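Local coordinates for putative hemin transport system, substrate-binding protein (Burkholderia cenocepacia J2315, PDB 5GIZ) that binds heme in the periplasm and probably delivers it to a partner membrane transporter, as the substrate-binding component of a bacterial heme-uptake system, at residues Tyr41-Ala44 against Ala45-Leu48; Asp100-Ser103 against Val104-Lys107; Gln186-Asp189 against His190-Leu194; Thr261-Arg264 against Arg265-Ala269. All coordinates share one frame; numbering follows the deposited sequence. Where two conformers were deposited one is given.

In the fold
All four contacts are local, joining residues a few positions apart in the chain. Interactions 1 and 2 lie at helix starts: residues 41-48 hold the short surface helix 43-46, with a proline at its N-cap and a long, water-bridged Asp-Lys pair beside the first turn, whereas residues 100-107 begin the longer helix 101-114, partly buried, with an aspartate cap and a Glu-Arg bridge. Interaction 4 is also partly buried, in the C-terminal helix 255-269, where leucines face a strand and a serine turns back to the backbone. Interaction 3 is the exception, a surface loop running into strand 191-193, where a lysine lies over a phenylalanine ring. Interactions 1 and 3 lie on opposite sides of the chain's centre.

Interaction 1 (Tyr41-Ala44 against Ala45-Leu48); sequences YPDA and AKRL
Asp43 and Lys46 lie side by side and point the same way, one helical turn apart, with OD1 of Asp43 3.8 Å from NZ of Lys46. This is a long salt bridge, and a water spans it: it donates to OD1 of Asp43 at 2.9 Å and accepts a weak bond from NZ of Lys46. The lysine leaves the helix with CG opposite its backbone N (chi1 -171°), then bends at its last two torsions, which brings the ammonium back over the start of the helix; there Thr40 O takes a further weak bond from NZ.

On another side of the turn Arg47 folds back, its chain kinked at chi3, and lays one guanidinium face on CA of Ala44, with NH2 3.6 Å from CB of Ala44. With only a methyl at Ala44, the guanidinium can lie close to the backbone.

Beneath is the backbone of the first turn. Pro42, preceded by a cis peptide bond, occupies the N-cap, where its missing N-H costs no helical bond. Pro42 O accepts twice, from N of Lys46 at 3.3 Å and from N of Ala45 at 2.9 Å, the latter donor well above the carbonyl plane. CB of Ala45 packs against O of Tyr41 (3.3 Å), and Phe20 of helix 13-23 covers Pro42, Ala44 and Ala45. Tyr41 makes a cation-pi contact with Arg254, its side chain about 7 Å from Gly13, a heme-contacting residue.

Helix 43-46 thus sits on the protein by small apolar residues, while the long Asp-Lys separation, bridged by a water, suggests a modest, solvent-screened attraction.

Interaction 2 (Asp100-Ser103 against Val104-Lys107); sequences DVES and VRAK
Glu102 swings its carboxylate across the side chain of Arg105, one turn further along helix 101-114, whose N-cap is Asp100. In the arginine conformer described, OE2 of Glu102 accepts from NH1 of Arg105 at 2.8 Å through its syn lone pair, and lies close to the guanidinium plane. The two flat groups are nevertheless turned 76° apart, and a single N-H carries this salt bridge. Glutamate reaches it because its chain bends at chi2 (66°), and the arginine bends in turn at chi3; OE2 of Glu102 also comes within 3.5 Å of CB of Arg105. The other end of the guanidinium is shared: in this conformer NH2 of Arg105 pairs with Asp129 of helix 118-141, linking the two helices.

At the cap, OD1 of Asp100 takes the N-H of Ser103 at 2.9 Å, satisfying an amide that precedes the regular helical bonding. A short acidic side chain suits this end, where it probably also meets the partial positive charge of the helix start. Inward, Val101 and Val104 offer branched apolar surface to Phe128 and to Leu255 of helix 255-269.

Lys107 is buried and runs extended beyond CG to NZ, which forms a salt bridge with Glu97 and a hydrogen bond to Phe251 O. Its aliphatic part begins against the preceding turn: CG of Lys107 rests 3.4 Å from O of Ser103, the same oxygen that accepts from N of Lys107.

Interaction 3 (Gln186-Asp189 against His190-Leu194); sequences QGFD and HYKPL
The Phe188 ring has Lys192 folded over one face, while O of His190 approaches obliquely, 3.5 Å from CE2 of Phe188. In the His190 ring, one face is met by CB of Asp189, offset toward the rim. Both rings lie in the loop that leads into strand 191-193, a strand antiparallel to 162-166 in the mixed sheet of this periplasmic binding protein.

The lysine lies across phenylalanine by its methylenes: CD of Lys192 stands 3.5 Å from the ring centroid, only 5° off the normal, a CH-pi contact, and CE of Lys192 is 3.4 Å from CG of Phe188. In Phe188, CG sits between the backbone N and the carbonyl carbon (chi1 63°), which turns the ring toward Lys192. A long flexible lysine suits this exposed position: its methylenes cover the ring face, while NZ of Lys192 lies 5.0 Å from the centroid of the Phe188 ring, at most a weak cation-pi attraction. Asp189 is directed elsewhere, its OD2 bridging to Arg169.

Tyr191 points away from the loop, packing on Leu164 and Phe154, and contributes to heme binding in this protein. A water donates to O of Asp189 and to O of Tyr191, at 2.8 Å each.

Interaction 4 (Thr261-Arg264 against Arg265-Ala269); sequences TLHR and RLSDA
Ser267 starts with CB 3.2 Å from O of His263, one turn earlier, and its OG, placed opposite the carbonyl carbon (chi1 -63°), curls back to donate to that same O of His263 at 2.7 Å. The hydroxyl arrives above the carbonyl plane, while N of Ser267 bonds to O of His263 from the opposite face; one oxygen is thereby gripped twice. The tip has a second neighbour, for OG of Ser267 lies over the centre of one face of the His263 ring, 3.7 Å above its plane. Serine is small enough to fit here, and the ring's NE2 is hydrogen-bonded to Arg142 O, which probably limits its rotation.

On another side Leu262 and Leu266 pack obliquely, with CD1 of Leu262 4.0 Å from CG of Leu266. Arg265 extends along Thr261, NE of Arg265 3.6 Å from CG2 of Thr261, and carries NH1 on to Ser242 O, a long reach suited to arginine.

A serine bonding back to the carbonyl four residues earlier is a common intrahelical bond in alpha-helices; here it lies near the C-terminal end of helix 255-269, whose leucines pack on Leu208 and Val206 of strand 206-210, while Thr261 and Arg265 lie against strand 240-243.

Interaction 1 (Tyr41-Ala44 against Ala45-Leu48)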
ATOM      1  N   TYR A  41       1.816   8.560  -6.747  1.00 11.95           N
ATOM      2  CA  TYR A  41       0.697   8.323  -7.652  1.00 12.11           C
ATOM      3  C   TYR A  41      -0.487   9.204  -7.291  1.00 12.12           C
ATOM      4  O   TYR A  41      -0.825   9.333  -6.135  1.00 11.50           O
ATOM      5  CB  TYR A  41       0.260   6.833  -7.580  1.00 12.48           C
ATOM      6  CG  TYR A  41      -0.601   6.479  -8.746  1.00 12.88           C
ATOM      7  CD1 TYR A  41      -1.979   6.633  -8.692  1.00 13.01           C
ATOM      8  CD2 TYR A  41      -0.057   6.045  -9.925  1.00 14.03           C
ATOM      9  CE1 TYR A  41      -2.802   6.363  -9.774  1.00 14.29           C
ATOM     10  CE2 TYR A  41      -0.860   5.798 -11.023  1.00 14.62           C
ATOM     11  CZ  TYR A  41      -2.219   5.996 -10.943  1.00 15.39           C
ATOM     12  OH  TYR A  41      -3.048   5.730 -12.012  1.00 17.52           O
ATOM     13  N   PRO A  42      -1.205   9.783  -8.267  1.00 11.94           N
ATOM     14  CA  PRO A  42      -0.922   9.809  -9.697  1.00 12.78           C
ATOM     15  C   PRO A  42       0.181  10.822 -10.015  1.00 12.49           C
ATOM     16  O   PRO A  42       0.951  11.218  -9.129  1.00 11.83           O
ATOM     17  CB  PRO A  42      -2.263  10.216 -10.273  1.00 12.49           C
ATOM     18  CG  PRO A  42      -2.865  11.122  -9.213  1.00 12.64           C
ATOM     19  CD  PRO A  42      -2.356  10.646  -7.894  1.00 12.48           C
ATOM     20  N   ASP A  43       0.306  11.245 -11.267  1.00 14.58           N
ATOM     21  CA  ASP A  43       1.411  12.193 -11.615  1.00 15.51           C
ATOM     22  C   ASP A  43       1.370  13.494 -10.802  1.00 15.06           C
ATOM     23  O   ASP A  43       2.395  14.024 -10.410  1.00 15.20           O
ATOM     24  CB  ASP A  43       1.368  12.573 -13.087  1.00 17.49           C
ATOM     25  CG  ASP A  43       1.805  11.454 -14.001  1.00 20.24           C
ATOM     26  OD1 ASP A  43       2.446  10.478 -13.537  1.00 22.03           O
ATOM     27  OD2 ASP A  43       1.502  11.542 -15.231  1.00 24.65           O
ATOM     28  N   ALA A  44       0.166  13.942 -10.435  1.00 15.92           N
ATOM     29  CA  ALA A  44       0.030  15.133  -9.604  1.00 15.38           C
ATOM     30  C   ALA A  44       0.654  14.985  -8.218  1.00 16.76           C
ATOM     31  O   ALA A  44       1.086  15.972  -7.603  1.00 16.91           O
ATOM     32  CB  ALA A  44      -1.463  15.492  -9.439  1.00 15.74           C
ATOM     33  N   ALA A  45       0.676  13.756  -7.689  1.00 15.63           N
ATOM     34  CA  ALA A  45       1.280  13.503  -6.386  1.00 16.48           C
ATOM     35  C   ALA A  45       2.786  13.526  -6.487  1.00 17.49           C
ATOM     36  O   ALA A  45       3.507  14.073  -5.626  1.00 15.95           O
ATOM     37  CB  ALA A  45       0.815  12.129  -5.825  1.00 16.75           C
ATOM     38  N   LYS A  46       3.277  12.850  -7.525  1.00 17.38           N
ATOM     39  CA  LYS A  46       4.698  12.770  -7.769  1.00 20.09           C
ATOM     40  C   LYS A  46       5.367  14.154  -7.866  1.00 19.02           C
ATOM     41  O   LYS A  46       6.449  14.329  -7.289  1.00 20.42           O
ATOM     42  CB  LYS A  46       4.985  11.901  -9.015  1.00 22.89           C
ATOM     43  CG  LYS A  46       6.466  11.608  -9.182  1.00 27.35           C
ATOM     44  CD  LYS A  46       6.757  10.718 -10.392  1.00 31.31           C
ATOM     45  CE  LYS A  46       6.197   9.310 -10.239  1.00 35.14           C
ATOM     46  NZ  LYS A  46       4.997   9.123 -11.102  1.00 37.18           N
ATOM     47  N   ARG A  47       4.669  15.113  -8.492  1.00 18.75           N
ATOM     48  CA  ARG A  47       5.008  16.545  -8.579  1.00 20.71           C
ATOM     49  C   ARG A  47       5.107  17.352  -7.255  1.00 19.40           C
ATOM     50  O   ARG A  47       5.726  18.401  -7.223  1.00 18.22           O
ATOM     51  CB  ARG A  47       3.907  17.307  -9.372  1.00 24.42           C
ATOM     52  CG  ARG A  47       3.946  17.068 -10.873  1.00 27.53           C
ATOM     53  CD  ARG A  47       3.288  18.208 -11.632  1.00 30.46           C
ATOM     54  NE  ARG A  47       1.834  18.258 -11.554  1.00 32.07           N
ATOM     55  CZ  ARG A  47       0.991  17.488 -12.254  1.00 31.26           C
ATOM     56  NH1 ARG A  47       1.426  16.547 -13.080  1.00 35.18           N
ATOM     57  NH2 ARG A  47      -0.310  17.657 -12.107  1.00 35.46           N
ATOM     58  N   LEU A  48       4.401  16.953  -6.219  1.00 16.67           N
ATOM     59  CA  LEU A  48       4.347  17.737  -4.978  1.00 15.15           C
ATOM     60  C   LEU A  48       5.736  17.740  -4.348  1.00 13.95           C
ATOM     61  O   LEU A  48       6.368  16.676  -4.261  1.00 14.99           O
ATOM     62  CB  LEU A  48       3.413  17.060  -3.996  1.00 14.02           C
ATOM     63  CG  LEU A  48       1.947  17.028  -4.372  1.00 13.70           C
ATOM     64  CD1 LEU A  48       1.237  16.137  -3.348  1.00 14.84           C
ATOM     65  CD2 LEU A  48       1.333  18.423  -4.434  1.00 14.39           C
TER
HETATM   66  O   HOH W   1       2.189   8.603 -11.379  1.00 31.43           O

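Interaction 2 (Asp100-Ser103 against Val104-Lys107)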
ATOM      1  N   ASP A 100      -7.814  -3.643   5.313  1.00 14.63           N
ATOM      2  CA  ASP A 100      -8.991  -4.220   4.758  1.00 14.49           C
ATOM      3  C   ASP A 100      -9.785  -3.186   3.956  1.00 13.74           C
ATOM      4  O   ASP A 100      -9.485  -1.974   3.935  1.00 13.63           O
ATOM      5  CB  ASP A 100      -9.819  -4.967   5.850  1.00 15.36           C
ATOM      6  CG  ASP A 100     -10.481  -4.080   6.898  1.00 15.77           C
ATOM      7  OD1 ASP A 100     -10.608  -2.856   6.725  1.00 16.33           O
ATOM      8  OD2 ASP A 100     -10.854  -4.680   7.943  1.00 17.39           O
ATOM      9  N   VAL A 101     -10.775  -3.677   3.225  1.00 14.53           N
ATOM     10  CA  VAL A 101     -11.541  -2.830   2.361  1.00 15.21           C
ATOM     11  C   VAL A 101     -12.298  -1.787   3.176  1.00 14.75           C
ATOM     12  O   VAL A 101     -12.357  -0.621   2.774  1.00 14.00           O
ATOM     13  CB  VAL A 101     -12.485  -3.568   1.369  1.00 17.04           C
ATOM     14  CG1 VAL A 101     -13.497  -4.351   2.120  1.00 18.07           C
ATOM     15  CG2 VAL A 101     -13.149  -2.591   0.385  1.00 17.86           C
ATOM     16  N   GLU A 102     -12.800  -2.138   4.362  1.00 14.44           N
ATOM     17  CA  GLU A 102     -13.507  -1.100   5.123  1.00 15.03           C
ATOM     18  C   GLU A 102     -12.601   0.052   5.496  1.00 14.61           C
ATOM     19  O   GLU A 102     -13.041   1.221   5.549  1.00 14.47           O
ATOM     20  CB  GLU A 102     -14.141  -1.674   6.381  1.00 15.70           C
ATOM     21  CG  GLU A 102     -15.126  -0.699   7.006  1.00 16.70           C
ATOM     22  CD  GLU A 102     -16.286  -0.524   6.041  1.00 17.06           C
ATOM     23  OE1 GLU A 102     -17.030  -1.500   5.815  1.00 18.85           O
ATOM     24  OE2 GLU A 102     -16.342   0.564   5.463  1.00 18.40           O
ATOM     25  N   SER A 103     -11.351  -0.247   5.815  1.00 15.04           N
ATOM     26  CA  SER A 103     -10.390   0.764   6.176  1.00 16.26           C
ATOM     27  C   SER A 103     -10.157   1.743   4.970  1.00 15.35           C
ATOM     28  O   SER A 103      -9.980   2.940   5.179  1.00 16.17           O
ATOM     29  CB  SER A 103      -9.085   0.045   6.584  1.00 18.55           C
ATOM     30  OG  SER A 103      -8.128   0.997   6.948  1.00 20.96           O
ATOM     31  N   VAL A 104     -10.236   1.253   3.733  1.00 13.89           N
ATOM     32  CA  VAL A 104     -10.051   2.111   2.580  1.00 13.21           C
ATOM     33  C   VAL A 104     -11.284   2.998   2.460  1.00 13.03           C
ATOM     34  O   VAL A 104     -11.177   4.187   2.168  1.00 12.51           O
ATOM     35  CB  VAL A 104      -9.906   1.335   1.264  1.00 12.92           C
ATOM     36  CG1 VAL A 104      -9.788   2.256   0.066  1.00 12.93           C
ATOM     37  CG2 VAL A 104      -8.773   0.348   1.375  1.00 13.14           C
ATOM     38  N   ARG A 105     -12.463   2.379   2.644  1.00 13.19           N
ATOM     39  CA  ARG A 105     -13.709   3.154   2.578  0.70 13.73           C
ATOM     40  C   ARG A 105     -13.706   4.287   3.608  1.00 13.88           C
ATOM     41  O   ARG A 105     -14.184   5.416   3.318  1.00 13.94           O
ATOM     42  CB  ARG A 105     -14.908   2.246   2.797  0.70 14.21           C
ATOM     43  CG  ARG A 105     -14.977   1.202   1.704  0.70 14.10           C
ATOM     44  CD  ARG A 105     -16.060   0.234   1.961  0.70 14.27           C
ATOM     45  NE  ARG A 105     -17.318   0.780   1.504  0.70 14.41           N
ATOM     46  CZ  ARG A 105     -18.404   0.987   2.238  0.70 14.41           C
ATOM     47  NH1 ARG A 105     -18.410   0.815   3.588  0.70 14.94           N
ATOM     48  NH2 ARG A 105     -19.522   1.413   1.596  0.70 14.20           N
ATOM     49  N   ALA A 106     -13.111   4.058   4.783  1.00 14.05           N
ATOM     50  CA  ALA A 106     -12.996   5.093   5.802  1.00 14.77           C
ATOM     51  C   ALA A 106     -12.014   6.194   5.398  1.00 14.14           C
ATOM     52  O   ALA A 106     -12.195   7.340   5.746  1.00 14.25           O
ATOM     53  CB  ALA A 106     -12.591   4.481   7.145  1.00 14.79           C
ATOM     54  N   LYS A 107     -10.985   5.855   4.642  1.00 13.84           N
ATOM     55  CA  LYS A 107     -10.085   6.861   4.101  1.00 13.95           C
ATOM     56  C   LYS A 107     -10.869   7.740   3.099  1.00 13.40           C
ATOM     57  O   LYS A 107     -10.740   8.941   3.061  1.00 13.27           O
ATOM     58  CB  LYS A 107      -8.873   6.226   3.406  1.00 14.55           C
ATOM     59  CG  LYS A 107      -7.885   5.531   4.327  1.00 15.50           C
ATOM     60  CD  LYS A 107      -6.738   4.869   3.577  1.00 15.41           C
ATOM     61  CE  LYS A 107      -6.033   3.784   4.401  1.00 15.71           C
ATOM     62  NZ  LYS A 107      -4.834   3.238   3.684  1.00 15.15           N
TER

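Interaction 3 (Gln186-Asp189 against His190-Leu194)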
ATOM      1  N   GLN A 186       2.895 -18.329   8.265  1.00 18.03           N
ATOM      2  CA  GLN A 186       1.883 -18.360   9.311  1.00 18.84           C
ATOM      3  C   GLN A 186       2.545 -18.406  10.660  1.00 20.81           C
ATOM      4  O   GLN A 186       3.655 -18.914  10.774  1.00 22.87           O
ATOM      5  CB  GLN A 186       0.997 -19.586   9.138  1.00 19.93           C
ATOM      6  CG  GLN A 186       0.174 -19.567   7.860  1.00 19.41           C
ATOM      7  CD  GLN A 186      -0.896 -18.471   7.863  1.00 20.06           C
ATOM      8  OE1 GLN A 186      -1.425 -18.106   8.923  1.00 20.78           O
ATOM      9  NE2 GLN A 186      -1.240 -17.960   6.665  1.00 19.32           N
ATOM     10  N   GLY A 187       1.858 -17.876  11.659  1.00 20.86           N
ATOM     11  CA  GLY A 187       2.296 -18.030  13.054  1.00 22.12           C
ATOM     12  C   GLY A 187       2.995 -16.841  13.687  1.00 22.76           C
ATOM     13  O   GLY A 187       3.429 -16.911  14.834  1.00 22.38           O
ATOM     14  N   PHE A 188       3.105 -15.729  12.969  1.00 20.66           N
ATOM     15  CA  PHE A 188       3.636 -14.513  13.526  1.00 20.93           C
ATOM     16  C   PHE A 188       3.006 -13.323  12.813  1.00 20.11           C
ATOM     17  O   PHE A 188       2.504 -13.453  11.683  1.00 18.91           O
ATOM     18  CB  PHE A 188       5.162 -14.447  13.374  1.00 21.15           C
ATOM     19  CG  PHE A 188       5.633 -14.415  11.942  1.00 21.09           C
ATOM     20  CD1 PHE A 188       5.790 -15.586  11.247  1.00 21.93           C
ATOM     21  CD2 PHE A 188       5.931 -13.230  11.326  1.00 20.56           C
ATOM     22  CE1 PHE A 188       6.221 -15.573   9.914  1.00 21.56           C
ATOM     23  CE2 PHE A 188       6.352 -13.198  10.013  1.00 20.70           C
ATOM     24  CZ  PHE A 188       6.501 -14.364   9.297  1.00 20.41           C
ATOM     25  N   ASP A 189       3.082 -12.165  13.458  1.00 20.10           N
ATOM     26  CA  ASP A 189       2.615 -10.901  12.897  1.00 20.45           C
ATOM     27  C   ASP A 189       3.774 -10.068  12.378  1.00 20.12           C
ATOM     28  O   ASP A 189       4.906 -10.188  12.861  1.00 20.20           O
ATOM     29  CB  ASP A 189       1.869 -10.096  13.949  1.00 22.02           C
ATOM     30  CG  ASP A 189       0.614 -10.796  14.399  1.00 22.72           C
ATOM     31  OD1 ASP A 189       0.099 -11.661  13.646  1.00 23.09           O
ATOM     32  OD2 ASP A 189       0.160 -10.518  15.527  1.00 24.92           O
ATOM     33  N   HIS A 190       3.446  -9.183  11.433  1.00 19.58           N
ATOM     34  CA  HIS A 190       4.354  -8.200  10.889  1.00 20.18           C
ATOM     35  C   HIS A 190       5.433  -8.862  10.098  1.00 19.97           C
ATOM     36  O   HIS A 190       5.192  -9.931   9.509  1.00 17.94           O
ATOM     37  CB  HIS A 190       4.841  -7.236  11.977  1.00 22.35           C
ATOM     38  CG  HIS A 190       3.711  -6.749  12.830  1.00 25.55           C
ATOM     39  ND1 HIS A 190       2.595  -6.149  12.282  1.00 27.99           N
ATOM     40  CD2 HIS A 190       3.475  -6.858  14.154  1.00 28.27           C
ATOM     41  CE1 HIS A 190       1.731  -5.885  13.245  1.00 28.88           C
ATOM     42  NE2 HIS A 190       2.245  -6.294  14.391  1.00 29.63           N
ATOM     43  N   TYR A 191       6.565  -8.198   9.957  1.00 21.33           N
ATOM     44  CA  TYR A 191       7.652  -8.704   9.124  1.00 22.25           C
ATOM     45  C   TYR A 191       8.676  -9.413   9.985  1.00 23.71           C
ATOM     46  O   TYR A 191       8.935  -8.988  11.116  1.00 24.44           O
ATOM     47  CB  TYR A 191       8.263  -7.539   8.328  1.00 23.48           C
ATOM     48  CG  TYR A 191       7.403  -7.092   7.157  1.00 25.53           C
ATOM     49  CD1 TYR A 191       7.482  -7.770   5.958  1.00 26.23           C
ATOM     50  CD2 TYR A 191       6.534  -5.999   7.239  1.00 29.27           C
ATOM     51  CE1 TYR A 191       6.732  -7.393   4.877  1.00 28.34           C
ATOM     52  CE2 TYR A 191       5.762  -5.622   6.150  1.00 30.47           C
ATOM     53  CZ  TYR A 191       5.871  -6.343   4.973  1.00 31.45           C
ATOM     54  OH  TYR A 191       5.165  -6.036   3.824  1.00 38.91           O
ATOM     55  N   LYS A 192       9.286 -10.484   9.486  1.00 22.49           N
ATOM     56  CA  LYS A 192      10.378 -11.139  10.188  1.00 25.03           C
ATOM     57  C   LYS A 192      11.395 -11.667   9.168  1.00 22.93           C
ATOM     58  O   LYS A 192      10.995 -12.024   8.039  1.00 21.19           O
ATOM     59  CB  LYS A 192       9.799 -12.234  11.112  1.00 30.72           C
ATOM     60  CG  LYS A 192      10.431 -13.613  11.032  1.00 35.65           C
ATOM     61  CD  LYS A 192       9.480 -14.747  11.425  1.00 40.26           C
ATOM     62  CE  LYS A 192       8.879 -14.611  12.806  1.00 42.71           C
ATOM     63  NZ  LYS A 192       9.918 -14.775  13.852  1.00 46.65           N
ATOM     64  N   PRO A 193      12.703 -11.673   9.522  1.00 23.44           N
ATOM     65  CA  PRO A 193      13.709 -12.317   8.669  1.00 23.91           C
ATOM     66  C   PRO A 193      13.410 -13.786   8.475  1.00 23.00           C
ATOM     67  O   PRO A 193      13.112 -14.502   9.450  1.00 23.41           O
ATOM     68  CB  PRO A 193      15.014 -12.116   9.441  1.00 24.77           C
ATOM     69  CG  PRO A 193      14.790 -10.841  10.181  1.00 24.95           C
ATOM     70  CD  PRO A 193      13.343 -10.886  10.607  1.00 24.42           C
ATOM     71  N   LEU A 194      13.481 -14.225   7.226  1.00 22.36           N
ATOM     72  CA  LEU A 194      13.149 -15.574   6.842  1.00 22.37           C
ATOM     73  C   LEU A 194      14.319 -16.508   7.032  1.00 24.84           C
ATOM     74  O   LEU A 194      15.357 -16.309   6.438  1.00 24.45           O
ATOM     75  CB  LEU A 194      12.741 -15.589   5.361  1.00 21.61           C
ATOM     76  CG  LEU A 194      12.315 -16.915   4.750  1.00 20.45           C
ATOM     77  CD1 LEU A 194      11.000 -17.446   5.312  1.00 20.43           C
ATOM     78  CD2 LEU A 194      12.286 -16.742   3.221  1.00 21.07           C
TER
HETATM   79  O   HOH W   2       7.601  -9.849  13.470  1.00 31.58           O

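Interaction 4 (Thr261-Arg264 against Arg265-Ala269)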
ATOM      1  N   THR A 261      -5.538  -7.335 -10.255  1.00 10.82           N
ATOM      2  CA  THR A 261      -4.262  -7.485 -10.885  1.00 10.68           C
ATOM      3  C   THR A 261      -3.426  -8.537 -10.230  1.00 10.60           C
ATOM      4  O   THR A 261      -2.829  -9.409 -10.922  1.00 11.22           O
ATOM      5  CB  THR A 261      -3.487  -6.154 -10.875  1.00 10.54           C
ATOM      6  OG1 THR A 261      -4.273  -5.154 -11.575  1.00 11.30           O
ATOM      7  CG2 THR A 261      -2.122  -6.247 -11.567  1.00 10.54           C
ATOM      8  N   LEU A 262      -3.400  -8.536  -8.895  1.00  9.70           N
ATOM      9  CA  LEU A 262      -2.706  -9.618  -8.208  1.00  9.91           C
ATOM     10  C   LEU A 262      -3.297 -11.014  -8.553  1.00  9.92           C
ATOM     11  O   LEU A 262      -2.589 -11.963  -8.812  1.00  9.36           O
ATOM     12  CB  LEU A 262      -2.778  -9.390  -6.712  1.00 10.24           C
ATOM     13  CG  LEU A 262      -2.042 -10.463  -5.889  1.00 10.44           C
ATOM     14  CD1 LEU A 262      -0.598 -10.592  -6.325  1.00 10.67           C
ATOM     15  CD2 LEU A 262      -2.147 -10.130  -4.412  1.00 10.71           C
ATOM     16  N   HIS A 263      -4.618 -11.104  -8.560  1.00 10.18           N
ATOM     17  CA  HIS A 263      -5.282 -12.365  -8.884  1.00 10.48           C
ATOM     18  C   HIS A 263      -4.942 -12.794 -10.347  1.00 10.19           C
ATOM     19  O   HIS A 263      -4.638 -13.951 -10.589  1.00  9.98           O
ATOM     20  CB  HIS A 263      -6.804 -12.210  -8.738  1.00 11.53           C
ATOM     21  CG  HIS A 263      -7.588 -13.389  -9.181  1.00 12.32           C
ATOM     22  ND1 HIS A 263      -8.171 -13.426 -10.424  1.00 13.35           N
ATOM     23  CD2 HIS A 263      -7.926 -14.542  -8.559  1.00 13.20           C
ATOM     24  CE1 HIS A 263      -8.812 -14.576 -10.565  1.00 13.66           C
ATOM     25  NE2 HIS A 263      -8.736 -15.241  -9.429  1.00 13.53           N
ATOM     26  N   ARG A 264      -4.905 -11.847 -11.281  1.00 10.23           N
ATOM     27  CA  ARG A 264      -4.549 -12.178 -12.660  1.00 10.42           C
ATOM     28  C   ARG A 264      -3.131 -12.706 -12.691  1.00 10.06           C
ATOM     29  O   ARG A 264      -2.851 -13.717 -13.326  1.00  9.67           O
ATOM     30  CB  ARG A 264      -4.597 -10.942 -13.595  1.00 10.93           C
ATOM     31  CG  ARG A 264      -4.172 -11.169 -15.026  1.00 12.14           C
ATOM     32  CD  ARG A 264      -3.895  -9.902 -15.858  1.00 13.26           C
ATOM     33  NE  ARG A 264      -5.130  -9.187 -16.093  1.00 13.91           N
ATOM     34  CZ  ARG A 264      -5.445  -8.027 -15.559  1.00 15.06           C
ATOM     35  NH1 ARG A 264      -4.600  -7.371 -14.810  1.00 15.20           N
ATOM     36  NH2 ARG A 264      -6.629  -7.473 -15.834  1.00 16.03           N
ATOM     37  N   ARG A 265      -2.227 -12.000 -12.035  1.00 10.02           N
ATOM     38  CA  ARG A 265      -0.819 -12.389 -12.059  1.00 10.46           C
ATOM     39  C   ARG A 265      -0.518 -13.734 -11.414  1.00 10.43           C
ATOM     40  O   ARG A 265       0.251 -14.581 -11.922  1.00 10.50           O
ATOM     41  CB  ARG A 265       0.115 -11.294 -11.524  1.00 10.84           C
ATOM     42  CG  ARG A 265       0.021  -9.993 -12.348  1.00 11.56           C
ATOM     43  CD  ARG A 265       1.108  -8.989 -11.974  1.00 12.14           C
ATOM     44  NE  ARG A 265       0.895  -7.826 -12.790  1.00 12.95           N
ATOM     45  CZ  ARG A 265       1.787  -6.875 -13.029  1.00 13.82           C
ATOM     46  NH1 ARG A 265       3.008  -6.902 -12.502  1.00 14.99           N
ATOM     47  NH2 ARG A 265       1.456  -5.934 -13.836  1.00 13.49           N
ATOM     48  N   LEU A 266      -1.214 -13.989 -10.326  1.00 10.09           N
ATOM     49  CA  LEU A 266      -1.033 -15.275  -9.651  1.00 10.06           C
ATOM     50  C   LEU A 266      -1.635 -16.374 -10.545  1.00 10.09           C
ATOM     51  O   LEU A 266      -1.062 -17.477 -10.643  1.00 10.43           O
ATOM     52  CB  LEU A 266      -1.753 -15.281  -8.313  1.00 10.46           C
ATOM     53  CG  LEU A 266      -1.165 -14.415  -7.211  1.00 10.56           C
ATOM     54  CD1 LEU A 266      -2.003 -14.537  -5.971  1.00 10.94           C
ATOM     55  CD2 LEU A 266       0.237 -14.835  -6.816  1.00 11.03           C
ATOM     56  N   SER A 267      -2.762 -16.077 -11.180  1.00 10.04           N
ATOM     57  CA  SER A 267      -3.447 -17.022 -12.052  1.00 10.24           C
ATOM     58  C   SER A 267      -2.605 -17.382 -13.280  1.00  9.93           C
ATOM     59  O   SER A 267      -2.519 -18.566 -13.699  1.00 10.49           O
ATOM     60  CB  SER A 267      -4.816 -16.516 -12.473  1.00 10.57           C
ATOM     61  OG  SER A 267      -5.628 -16.383 -11.321  1.00 10.82           O
ATOM     62  N   ASP A 268      -1.971 -16.366 -13.884  1.00  9.89           N
ATOM     63  CA  ASP A 268      -1.073 -16.614 -14.996  1.00 10.13           C
ATOM     64  C   ASP A 268       0.096 -17.461 -14.508  1.00  9.98           C
ATOM     65  O   ASP A 268       0.530 -18.430 -15.178  1.00 10.62           O
ATOM     66  CB  ASP A 268      -0.543 -15.269 -15.532  1.00 10.26           C
ATOM     67  CG  ASP A 268      -1.526 -14.504 -16.446  1.00 10.73           C
ATOM     68  OD1 ASP A 268      -2.606 -15.005 -16.794  1.00 11.54           O
ATOM     69  OD2 ASP A 268      -1.145 -13.370 -16.824  1.00 10.67           O
ATOM     70  N   ALA A 269       0.648 -17.098 -13.344  1.00  9.90           N
ATOM     71  CA  ALA A 269       1.803 -17.790 -12.834  1.00  9.74           C
ATOM     72  C   ALA A 269       1.538 -19.273 -12.561  1.00  9.92           C
ATOM     73  O   ALA A 269       2.450 -20.082 -12.733  1.00 10.86           O
ATOM     74  CB  ALA A 269       2.324 -17.160 -11.576  1.00  9.66           C
TER